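Flavodoxin (Bacillus cereus, PDB 6FSG) binds flavin mononucleotide and probably serves as a low-potential electron donor to a number of redox enzymes. Local coordinates at residues Asp73-Ile78 with Glu107-Arg112; Pro96-Ala101 with Gly120-Leu125. One frame throughout, in Å; residues are numbered along the deposited sequence.

Contact 1: Asp73-Ile78 with Glu107-Arg112. With GLC (alpha-D-glucopyranose), chain D.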
ATOM      1  N   ASP A  73      10.850   6.248   8.341  0.55  6.10           N
ATOM      2  CA  ASP A  73      11.353   6.770   9.607  0.55  7.17           C
ATOM      3  C   ASP A  73      10.270   7.566  10.327  0.55  6.77           C
ATOM      4  O   ASP A  73       9.999   7.344  11.513  0.55  7.18           O
ATOM      5  CB  ASP A  73      12.582   7.645   9.353  0.55 10.06           C
ATOM      6  CG  ASP A  73      13.794   6.846   8.893  0.55 13.46           C
ATOM      7  OD1 ASP A  73      13.787   5.601   9.008  0.55 14.60           O
ATOM      8  OD2 ASP A  73      14.765   7.479   8.425  0.55 15.36           O
ATOM      9  N   ALA A  74       9.617   8.485   9.609  1.00  6.82           N
ATOM     10  CA  ALA A  74       8.633   9.372  10.219  1.00  7.01           C
ATOM     11  C   ALA A  74       7.420   8.619  10.748  1.00  6.57           C
ATOM     12  O   ALA A  74       6.711   9.145  11.617  1.00  6.73           O
ATOM     13  CB  ALA A  74       8.231  10.456   9.211  1.00  7.70           C
ATOM     14  N   MET A  75       7.198   7.384  10.292  1.00  6.13           N
ATOM     15  CA  MET A  75       6.075   6.607  10.799  1.00  6.60           C
ATOM     16  C   MET A  75       6.254   6.239  12.268  1.00  6.34           C
ATOM     17  O   MET A  75       5.265   5.930  12.936  1.00  7.44           O
ATOM     18  CB  MET A  75       5.850   5.344   9.958  1.00  5.72           C
ATOM     19  CG  MET A  75       5.305   5.581   8.545  1.00  6.54           C
ATOM     20  SD  MET A  75       5.125   4.059   7.598  1.00  6.74           S
ATOM     21  CE  MET A  75       3.619   3.377   8.291  1.00  7.81           C
ATOM     22  N   ASP A  76       7.482   6.279  12.796  1.00  6.59           N
ATOM     23  CA  ASP A  76       7.667   5.978  14.214  1.00  7.98           C
ATOM     24  C   ASP A  76       7.053   7.024  15.142  1.00  9.22           C
ATOM     25  O   ASP A  76       6.991   6.779  16.352  1.00 11.78           O
ATOM     26  CB  ASP A  76       9.147   5.760  14.539  1.00  8.32           C
ATOM     27  CG  ASP A  76       9.666   4.449  13.982  1.00  9.55           C
ATOM     28  OD1 ASP A  76       8.885   3.470  13.945  1.00 10.73           O
ATOM     29  OD2 ASP A  76      10.838   4.405  13.565  1.00 11.29           O
ATOM     30  N   SER A  77       6.577   8.152  14.608  0.58  9.55           N
ATOM     31  CA  SER A  77       6.035   9.235  15.420  0.58 10.33           C
ATOM     32  C   SER A  77       4.530   9.434  15.248  0.58 10.03           C
ATOM     33  O   SER A  77       3.976  10.381  15.817  0.58 11.34           O
ATOM     34  CB  SER A  77       6.765  10.545  15.109  0.58 10.86           C
ATOM     35  OG  SER A  77       8.154  10.419  15.366  0.58 12.04           O
ATOM     36  N   ILE A  78       3.859   8.580  14.475  1.00  8.81           N
ATOM     37  CA  ILE A  78       2.430   8.731  14.201  1.00  8.97           C
ATOM     38  C   ILE A  78       1.610   7.678  14.939  1.00  7.91           C
ATOM     39  O   ILE A  78       2.086   6.576  15.230  1.00  8.23           O
ATOM     40  CB  ILE A  78       2.133   8.725  12.673  1.00  8.75           C
ATOM     41  CG1 ILE A  78       2.362   7.336  12.077  1.00  7.46           C
ATOM     42  CG2 ILE A  78       2.972   9.794  11.971  1.00  9.91           C
ATOM     43  CD1 ILE A  78       2.152   7.244  10.602  1.00  7.51           C
ATOM     44  N   GLU A 107       4.478  -4.579   8.848  0.73  4.16           N
ATOM     45  CA  GLU A 107       4.992  -4.569  10.215  0.73  4.91           C
ATOM     46  C   GLU A 107       4.915  -3.177  10.833  0.73  4.69           C
ATOM     47  O   GLU A 107       4.541  -3.028  12.004  0.73  4.70           O
ATOM     48  CB  GLU A 107       6.433  -5.086  10.215  0.73  7.44           C
ATOM     49  CG  GLU A 107       7.161  -5.057  11.541  0.73  9.88           C
ATOM     50  CD  GLU A 107       8.616  -5.441  11.366  0.73 12.47           C
ATOM     51  OE1 GLU A 107       9.424  -4.598  10.916  0.73 12.81           O
ATOM     52  OE2 GLU A 107       8.939  -6.609  11.626  0.73 15.02           O
ATOM     53  N   LYS A 108       5.312  -2.145  10.087  1.00  4.61           N
ATOM     54  CA  LYS A 108       5.318  -0.794  10.648  1.00  3.98           C
ATOM     55  C   LYS A 108       3.900  -0.310  10.942  1.00  3.97           C
ATOM     56  O   LYS A 108       3.646   0.293  11.990  1.00  4.90           O
ATOM     57  CB  LYS A 108       6.067   0.157   9.713  1.00  4.34           C
ATOM     58  CG  LYS A 108       6.310   1.564  10.285  1.00  4.54           C
ATOM     59  CD  LYS A 108       7.084   1.567  11.615  1.00  5.60           C
ATOM     60  CE  LYS A 108       8.488   0.983  11.460  1.00  7.00           C
ATOM     61  NZ  LYS A 108       9.252   1.060  12.731  1.00  8.56           N
ATOM     62  N   LEU A 109       2.956  -0.590  10.044  1.00  3.98           N
ATOM     63  CA  LEU A 109       1.560  -0.255  10.311  1.00  4.06           C
ATOM     64  C   LEU A 109       1.068  -0.925  11.588  1.00  4.14           C
ATOM     65  O   LEU A 109       0.377  -0.295  12.395  1.00  4.50           O
ATOM     66  CB  LEU A 109       0.681  -0.653   9.127  1.00  4.85           C
ATOM     67  CG  LEU A 109       0.862   0.171   7.843  1.00  4.41           C
ATOM     68  CD1 LEU A 109       0.342  -0.581   6.633  1.00  4.62           C
ATOM     69  CD2 LEU A 109       0.175   1.521   7.972  1.00  5.86           C
ATOM     70  N   GLN A 110       1.431  -2.199  11.796  1.00  4.50           N
ATOM     71  CA  GLN A 110       1.044  -2.899  13.017  1.00  5.31           C
ATOM     72  C   GLN A 110       1.607  -2.204  14.243  1.00  4.75           C
ATOM     73  O   GLN A 110       0.910  -2.043  15.253  1.00  4.87           O
ATOM     74  CB  GLN A 110       1.562  -4.334  12.989  1.00  5.16           C
ATOM     75  CG  GLN A 110       1.019  -5.206  11.885  1.00  5.83           C
ATOM     76  CD  GLN A 110       1.787  -6.513  11.777  1.00  5.88           C
ATOM     77  OE1 GLN A 110       2.900  -6.642  12.301  1.00  7.47           O
ATOM     78  NE2 GLN A 110       1.203  -7.491  11.086  1.00  6.50           N
ATOM     79  N   GLU A 111       2.883  -1.806  14.177  1.00  5.00           N
ATOM     80  CA  GLU A 111       3.533  -1.181  15.319  1.00  5.55           C
ATOM     81  C   GLU A 111       2.842   0.112  15.714  1.00  6.14           C
ATOM     82  O   GLU A 111       2.845   0.472  16.891  1.00  6.70           O
ATOM     83  CB  GLU A 111       4.999  -0.881  14.996  1.00  6.43           C
ATOM     84  CG  GLU A 111       5.894  -2.097  14.953  1.00  8.82           C
ATOM     85  CD  GLU A 111       7.328  -1.782  14.566  1.00 11.64           C
ATOM     86  OE1 GLU A 111       7.672  -0.591  14.393  1.00 12.62           O
ATOM     87  OE2 GLU A 111       8.118  -2.745  14.443  1.00 13.12           O
ATOM     88  N   ARG A 112       2.285   0.839  14.752  1.00  5.98           N
ATOM     89  CA  ARG A 112       1.682   2.136  15.026  1.00  5.68           C
ATOM     90  C   ARG A 112       0.197   2.027  15.367  1.00  5.17           C
ATOM     91  O   ARG A 112      -0.461   3.057  15.567  1.00  6.68           O
ATOM     92  CB  ARG A 112       1.916   3.104  13.863  1.00  6.77           C
ATOM     93  CG  ARG A 112       3.382   3.284  13.418  1.00  7.32           C
ATOM     94  CD  ARG A 112       4.385   3.421  14.558  1.00  7.76           C
ATOM     95  NE  ARG A 112       3.988   4.501  15.442  1.00  7.20           N
ATOM     96  CZ  ARG A 112       4.391   4.622  16.696  1.00 10.95           C
ATOM     97  NH1 ARG A 112       5.255   3.755  17.193  1.00 12.58           N
ATOM     98  NH2 ARG A 112       3.940   5.618  17.438  1.00 12.30           N
TER
HETATM   99  C1  GLC D1003       3.745   5.265  20.639  0.87 55.54           C
HETATM  100  C2  GLC D1003       4.622   4.031  20.477  0.87 55.50           C
HETATM  101  C3  GLC D1003       5.989   4.302  21.079  0.87 55.53           C
HETATM  102  C4  GLC D1003       6.592   5.556  20.463  0.87 55.54           C
HETATM  103  C5  GLC D1003       5.620   6.733  20.477  0.87 55.28           C
HETATM  104  C6  GLC D1003       6.172   7.869  19.625  0.87 54.95           C
HETATM  105  O1  GLC D1003       3.615   5.600  22.024  0.87 55.76           O
HETATM  106  O2  GLC D1003       4.018   2.900  21.113  0.87 55.71           O
HETATM  107  O3  GLC D1003       6.848   3.189  20.817  0.87 55.76           O
HETATM  108  O4  GLC D1003       7.767   5.908  21.201  0.87 55.75           O
HETATM  109  O5  GLC D1003       4.354   6.350  19.942  0.87 55.29           O
HETATM  110  O6  GLC D1003       5.117   8.768  19.261  0.87 54.56           O
HETATM  111  O   HOH W   1      10.777   3.368  11.061  1.00 11.68           O
HETATM  112  O   HOH W   2       7.217   2.003  15.750  1.00 14.26           O
HETATM  113  O   HOH W   3       2.398   8.456  18.047  1.00 18.43           O

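Contact 2: Pro96-Ala101 with Gly120-Leu125. With FMN (flavin mononucleotide), chain B.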
ATOM      1  N   PRO A  96      15.824 -13.460  -3.873  1.00  6.21           N
ATOM      2  CA  PRO A  96      15.390 -14.324  -2.761  1.00  5.73           C
ATOM      3  C   PRO A  96      14.402 -13.649  -1.818  1.00  5.44           C
ATOM      4  O   PRO A  96      13.471 -14.300  -1.325  1.00  5.24           O
ATOM      5  CB  PRO A  96      16.707 -14.700  -2.060  1.00  7.64           C
ATOM      6  CG  PRO A  96      17.685 -13.645  -2.474  1.00 10.25           C
ATOM      7  CD  PRO A  96      17.288 -13.250  -3.875  1.00  7.05           C
ATOM      8  N   LYS A  97      14.577 -12.358  -1.542  1.00  5.29           N
ATOM      9  CA  LYS A  97      13.759 -11.657  -0.545  1.00  4.80           C
ATOM     10  C   LYS A  97      12.554 -11.032  -1.248  1.00  3.75           C
ATOM     11  O   LYS A  97      12.426  -9.817  -1.401  1.00  5.87           O
ATOM     12  CB  LYS A  97      14.602 -10.638   0.210  1.00  5.22           C
ATOM     13  CG  LYS A  97      15.868 -11.250   0.835  1.00  5.64           C
ATOM     14  CD  LYS A  97      16.724 -10.227   1.553  1.00  6.26           C
ATOM     15  CE  LYS A  97      18.002 -10.834   2.080  1.00  8.16           C
ATOM     16  NZ  LYS A  97      18.818  -9.786   2.752  1.00 12.35           N
ATOM     17  N   TYR A  98      11.664 -11.924  -1.689  1.00  4.23           N
ATOM     18  CA  TYR A  98      10.600 -11.596  -2.631  1.00  4.47           C
ATOM     19  C   TYR A  98       9.522 -10.747  -1.973  1.00  3.20           C
ATOM     20  O   TYR A  98       8.875 -11.180  -1.016  1.00  3.82           O
ATOM     21  CB  TYR A  98       9.992 -12.903  -3.116  1.00  5.35           C
ATOM     22  CG  TYR A  98       8.809 -12.795  -4.044  1.00  5.28           C
ATOM     23  CD1 TYR A  98       8.990 -12.569  -5.401  1.00  7.54           C
ATOM     24  CD2 TYR A  98       7.511 -12.966  -3.580  1.00  5.87           C
ATOM     25  CE1 TYR A  98       7.916 -12.509  -6.269  1.00  8.26           C
ATOM     26  CE2 TYR A  98       6.414 -12.901  -4.455  1.00  5.80           C
ATOM     27  CZ  TYR A  98       6.633 -12.670  -5.795  1.00  7.72           C
ATOM     28  OH  TYR A  98       5.587 -12.600  -6.690  1.00  9.95           O
ATOM     29  N   GLY A  99       9.301  -9.550  -2.516  1.00  4.06           N
ATOM     30  CA  GLY A  99       8.230  -8.682  -2.056  1.00  3.77           C
ATOM     31  C   GLY A  99       8.320  -8.253  -0.610  1.00  3.45           C
ATOM     32  O   GLY A  99       7.303  -7.842  -0.033  1.00  3.96           O
ATOM     33  N   VAL A 100       9.516  -8.299  -0.009  1.00  3.20           N
ATOM     34  CA  VAL A 100       9.591  -8.061   1.427  1.00  4.13           C
ATOM     35  C   VAL A 100       9.296  -6.603   1.787  1.00  3.38           C
ATOM     36  O   VAL A 100       8.988  -6.321   2.943  1.00  4.10           O
ATOM     37  CB  VAL A 100      10.887  -8.580   2.087  1.00  5.01           C
ATOM     38  CG1 VAL A 100      10.979 -10.117   1.999  1.00  5.18           C
ATOM     39  CG2 VAL A 100      12.127  -7.911   1.520  1.00  8.23           C
ATOM     40  N   ALA A 101       9.352  -5.658   0.843  1.00  3.60           N
ATOM     41  CA  ALA A 101       8.875  -4.311   1.153  1.00  3.11           C
ATOM     42  C   ALA A 101       7.429  -4.327   1.641  1.00  3.40           C
ATOM     43  O   ALA A 101       7.045  -3.518   2.496  1.00  3.63           O
ATOM     44  CB  ALA A 101       8.986  -3.415  -0.078  1.00  4.05           C
ATOM     45  N   GLY A 120      -0.865  -9.232   2.758  1.00  4.37           N
ATOM     46  CA  GLY A 120      -0.188  -8.469   1.724  1.00  4.00           C
ATOM     47  C   GLY A 120      -0.426  -9.078   0.352  1.00  4.08           C
ATOM     48  O   GLY A 120      -0.393 -10.298   0.181  1.00  5.46           O
ATOM     49  N   LEU A 121      -0.655  -8.213  -0.642  1.00  3.69           N
ATOM     50  CA  LEU A 121      -0.883  -8.634  -2.021  1.00  3.88           C
ATOM     51  C   LEU A 121       0.412  -8.454  -2.808  1.00  4.00           C
ATOM     52  O   LEU A 121       0.907  -7.329  -2.951  1.00  4.62           O
ATOM     53  CB  LEU A 121      -2.016  -7.831  -2.667  1.00  4.95           C
ATOM     54  CG  LEU A 121      -2.234  -8.069  -4.174  1.00  6.72           C
ATOM     55  CD1 LEU A 121      -2.532  -9.538  -4.528  1.00  6.93           C
ATOM     56  CD2 LEU A 121      -3.325  -7.179  -4.764  1.00  7.26           C
ATOM     57  N   LYS A 122       0.951  -9.563  -3.318  1.00  3.74           N
ATOM     58  CA  LYS A 122       2.185  -9.564  -4.091  1.00  4.19           C
ATOM     59  C   LYS A 122       1.902 -10.071  -5.497  1.00  5.35           C
ATOM     60  O   LYS A 122       1.351 -11.163  -5.667  1.00  5.98           O
ATOM     61  CB  LYS A 122       3.225 -10.470  -3.434  1.00  4.18           C
ATOM     62  CG  LYS A 122       3.702  -9.961  -2.086  1.00  3.27           C
ATOM     63  CD  LYS A 122       4.696 -10.901  -1.457  1.00  3.29           C
ATOM     64  CE  LYS A 122       5.178 -10.385  -0.110  1.00  3.74           C
ATOM     65  NZ  LYS A 122       6.331 -11.195   0.437  1.00  4.29           N
ATOM     66  N   VAL A 123       2.322  -9.301  -6.498  1.00  5.75           N
ATOM     67  CA  VAL A 123       2.164  -9.659  -7.904  1.00  5.59           C
ATOM     68  C   VAL A 123       3.545  -9.686  -8.542  1.00  6.57           C
ATOM     69  O   VAL A 123       4.375  -8.813  -8.277  1.00  7.21           O
ATOM     70  CB  VAL A 123       1.241  -8.647  -8.620  1.00  7.27           C
ATOM     71  CG1 VAL A 123       1.353  -8.774 -10.137  1.00  7.59           C
ATOM     72  CG2 VAL A 123      -0.210  -8.831  -8.174  1.00  8.01           C
ATOM     73  N   GLU A 124       3.787 -10.690  -9.385  1.00  6.43           N
ATOM     74  CA  GLU A 124       5.053 -10.827 -10.102  1.00  7.40           C
ATOM     75  C   GLU A 124       5.107  -9.856 -11.277  1.00  7.10           C
ATOM     76  O   GLU A 124       4.319  -9.968 -12.219  1.00  7.99           O
ATOM     77  CB  GLU A 124       5.174 -12.261 -10.622  1.00  8.99           C
ATOM     78  CG  GLU A 124       6.446 -12.580 -11.392  1.00 11.67           C
ATOM     79  CD  GLU A 124       7.593 -12.963 -10.486  1.00 15.45           C
ATOM     80  OE1 GLU A 124       7.324 -13.446  -9.364  1.00 17.02           O
ATOM     81  OE2 GLU A 124       8.765 -12.789 -10.896  1.00 16.70           O
ATOM     82  N   LEU A 125       6.054  -8.921 -11.234  1.00  6.25           N
ATOM     83  CA  LEU A 125       6.326  -7.985 -12.340  1.00  6.13           C
ATOM     84  C   LEU A 125       5.017  -7.365 -12.835  1.00  5.96           C
ATOM     85  O   LEU A 125       4.263  -6.798 -12.029  1.00  5.99           O
ATOM     86  CB  LEU A 125       7.170  -8.683 -13.400  1.00  5.43           C
ATOM     87  CG  LEU A 125       8.559  -9.111 -12.942  1.00  6.64           C
ATOM     88  CD1 LEU A 125       9.287  -9.856 -14.077  1.00  7.32           C
ATOM     89  CD2 LEU A 125       9.359  -7.904 -12.466  1.00  7.91           C
TER
HETATM   90  N1  FMN B1001      12.108  -7.568  -6.089  1.00 11.30           N
HETATM   91  C2  FMN B1001      11.906  -8.374  -5.009  1.00 10.48           C
HETATM   92  O2  FMN B1001      10.817  -8.937  -4.950  1.00  8.41           O
HETATM   93  N3  FMN B1001      12.882  -8.479  -4.026  1.00 11.23           N
HETATM   94  C4  FMN B1001      14.054  -7.745  -4.072  1.00 12.38           C
HETATM   95  O4  FMN B1001      14.881  -7.880  -3.142  1.00 13.27           O
HETATM   96  C4A FMN B1001      14.239  -6.902  -5.195  1.00 11.37           C
HETATM   97  N5  FMN B1001      15.369  -6.117  -5.367  1.00 14.01           N
HETATM   98  C5A FMN B1001      15.508  -5.297  -6.482  1.00 13.27           C
HETATM   99  C6  FMN B1001      16.673  -4.543  -6.681  1.00 14.31           C
HETATM  100  C7  FMN B1001      16.843  -3.758  -7.825  1.00 15.18           C
HETATM  101  C7M FMN B1001      18.104  -2.940  -8.009  1.00 16.52           C
HETATM  102  C8  FMN B1001      15.835  -3.784  -8.798  1.00 15.24           C
HETATM  103  C8M FMN B1001      15.947  -2.990 -10.068  1.00 15.03           C
HETATM  104  C9  FMN B1001      14.698  -4.566  -8.623  1.00 13.32           C
HETATM  105  C9A FMN B1001      14.529  -5.319  -7.474  1.00 12.00           C
HETATM  106  N10 FMN B1001      13.371  -6.051  -7.310  1.00 10.70           N
HETATM  107  C10 FMN B1001      13.255  -6.845  -6.191  1.00 10.82           C
HETATM  108  C1' FMN B1001      12.307  -6.121  -8.385  1.00 10.45           C
HETATM  109  C2' FMN B1001      11.280  -4.997  -8.445  1.00 10.00           C
HETATM  110  O2' FMN B1001      10.636  -4.850  -7.205  1.00 10.24           O
HETATM  111  C3' FMN B1001      10.271  -5.385  -9.536  1.00  9.81           C
HETATM  112  O3' FMN B1001      10.872  -5.160 -10.786  1.00 10.10           O
HETATM  113  C4' FMN B1001       8.944  -4.614  -9.517  1.00  8.44           C
HETATM  114  O4' FMN B1001       8.085  -5.050 -10.570  1.00  6.78           O
HETATM  115  C5' FMN B1001       9.143  -3.114  -9.663  1.00  8.23           C
HETATM  116  O5' FMN B1001       7.876  -2.523  -9.436  1.00  6.43           O
HETATM  117  P   FMN B1001       7.620  -1.142 -10.155  1.00  5.76           P
HETATM  118  O1P FMN B1001       6.385  -0.554  -9.533  1.00  5.06           O
HETATM  119  O2P FMN B1001       7.372  -1.416 -11.603  1.00  5.88           O
HETATM  120  O3P FMN B1001       8.844  -0.288  -9.954  1.00  8.38           O
HETATM  121  O   HOH W   4       3.099 -13.434  -5.606  1.00 13.74           O

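Contact 1: Asp73-Ile78 with Glu107-Arg112
Arg112 lays its guanidinium group against the backbone of Met75-Ile78 and takes hold of the carbonyl oxygen of Ile78 side-on with two nitrogens. Arg112 NE lies 2.8 Å from Ile78 O, in the carbonyl plane, with an N-H...O angle of 154°. Arg112 NH2 reaches the same Ile78 O at 3.0 Å on a more bent path, from above that plane. The chain folds back on itself at chi2 and chi3 (-43° and -55°), which turns the group toward the 73-78 backbone. Asp76 O then sits over one guanidinium face without being hydrogen-bonded to it. The remaining hydrogen of NH2 goes to the ring oxygen of a bound glucose, with Arg112 NH2 and GLC O5 2.6 Å apart, while NH1 donates a hydrogen bond to water 2.

Beside this grip runs a network of charged side chains. Lys108 NZ meets the syn lone pair of Asp76 OD1 at 2.7 Å, and the same ammonium bridges to Glu111 OE1, one helical turn on. Water 2 donates to both Asp76 OD1 and Glu111 OE1, so it joins the two carboxylates, only 4.3 Å apart at these oxygens, to the arginine. Water 1 donates to Asp76 OD2 and accepts weakly from Lys108. Beneath the polar layer Met75 and Lys108 run alongside each other, pointing opposite ways, Met75 CE lying 3.8 Å from Lys108 CG and also against Leu109, which continues inward to Val87 of strand 84-91.

With Lys108 between them and a shared water, the repulsion between the two carboxylates is probably offset, and the two hydrogen bonds to Ile78 O fix the plane in which Arg112 presents NH2 to the sugar.

Contact 2: Pro96-Ala101 with Gly120-Leu125
Tyr98 and Lys122 bury the most surface here, the tyrosine ring reaching toward the strand while the lysine chain passes it on the way to the loop. CG of Tyr98 is anti to the backbone N (chi1 176°), which carries the ring from the 96-101 loop across to strand 115-124. The aliphatic part of Lys122 runs extended alongside the ring, meeting it obliquely, with Lys122 CD 4.0 Å from Tyr98 CE2. Beyond the ring the lysine continues to the loop backbone, where Lys122 NZ donates to Tyr98 O at 2.9 Å. The same ammonium forms a salt bridge with Asp103 of helix 100-111, so one lysine ties the strand to both the loop and the helix that follows it. Lys122 CE packs 3.3 Å from Gly99 O.

Glu124 approaches the tyrosine at its edge, with ring and carboxylate planes 15° apart and Glu124 OE1 3.3 Å from Tyr98 CE1. Tyr98 OH makes at most a weak, long contact with the same Glu124 OE1. Glu124 is held chiefly through OE2, which accepts from the backbone N of Ser93. Water 4, in the plane of the tyrosine ring, lies 2.8 Å from Tyr98 OH and donates to Lys122 O.

The backbone of the same loop binds the flavin. Lys97 O accepts from FMN N3 at 3.0 Å, and Gly99 N donates to FMN O2 at 2.9 Å, nearly straight at 167°. The type II turn from Lys97 to Val100, braced from strand 115-124, is thus part of one of the flavin-binding loops of the flavodoxin fold, the one following strand 84-91, and holds N3 and O2 at the pyrimidine edge of the isoalloxazine ring.

In the fold
Helix 100-111 joins the two contacts: contact 2 takes in its first residues and contact 1 its last turn, with centres 20 Å apart and nearest atoms about 7 Å apart. Their segments alternate along the chain, in the order 73-78, 96-101, 107-112, 120-125. Contact 1 joins the residues following helix 69-74 to the last turn of helix 100-111 and Arg112, away from the flavin. Contact 2 belongs to the beta-alpha-beta unit of strand 84-91, helix 100-111 and strand 115-124, the last being an outermost strand of the five-stranded parallel sheet. One helix thus links the flavin-binding loop at one end to a charged and hydrogen-bonded contact beside the bound glucose at the other.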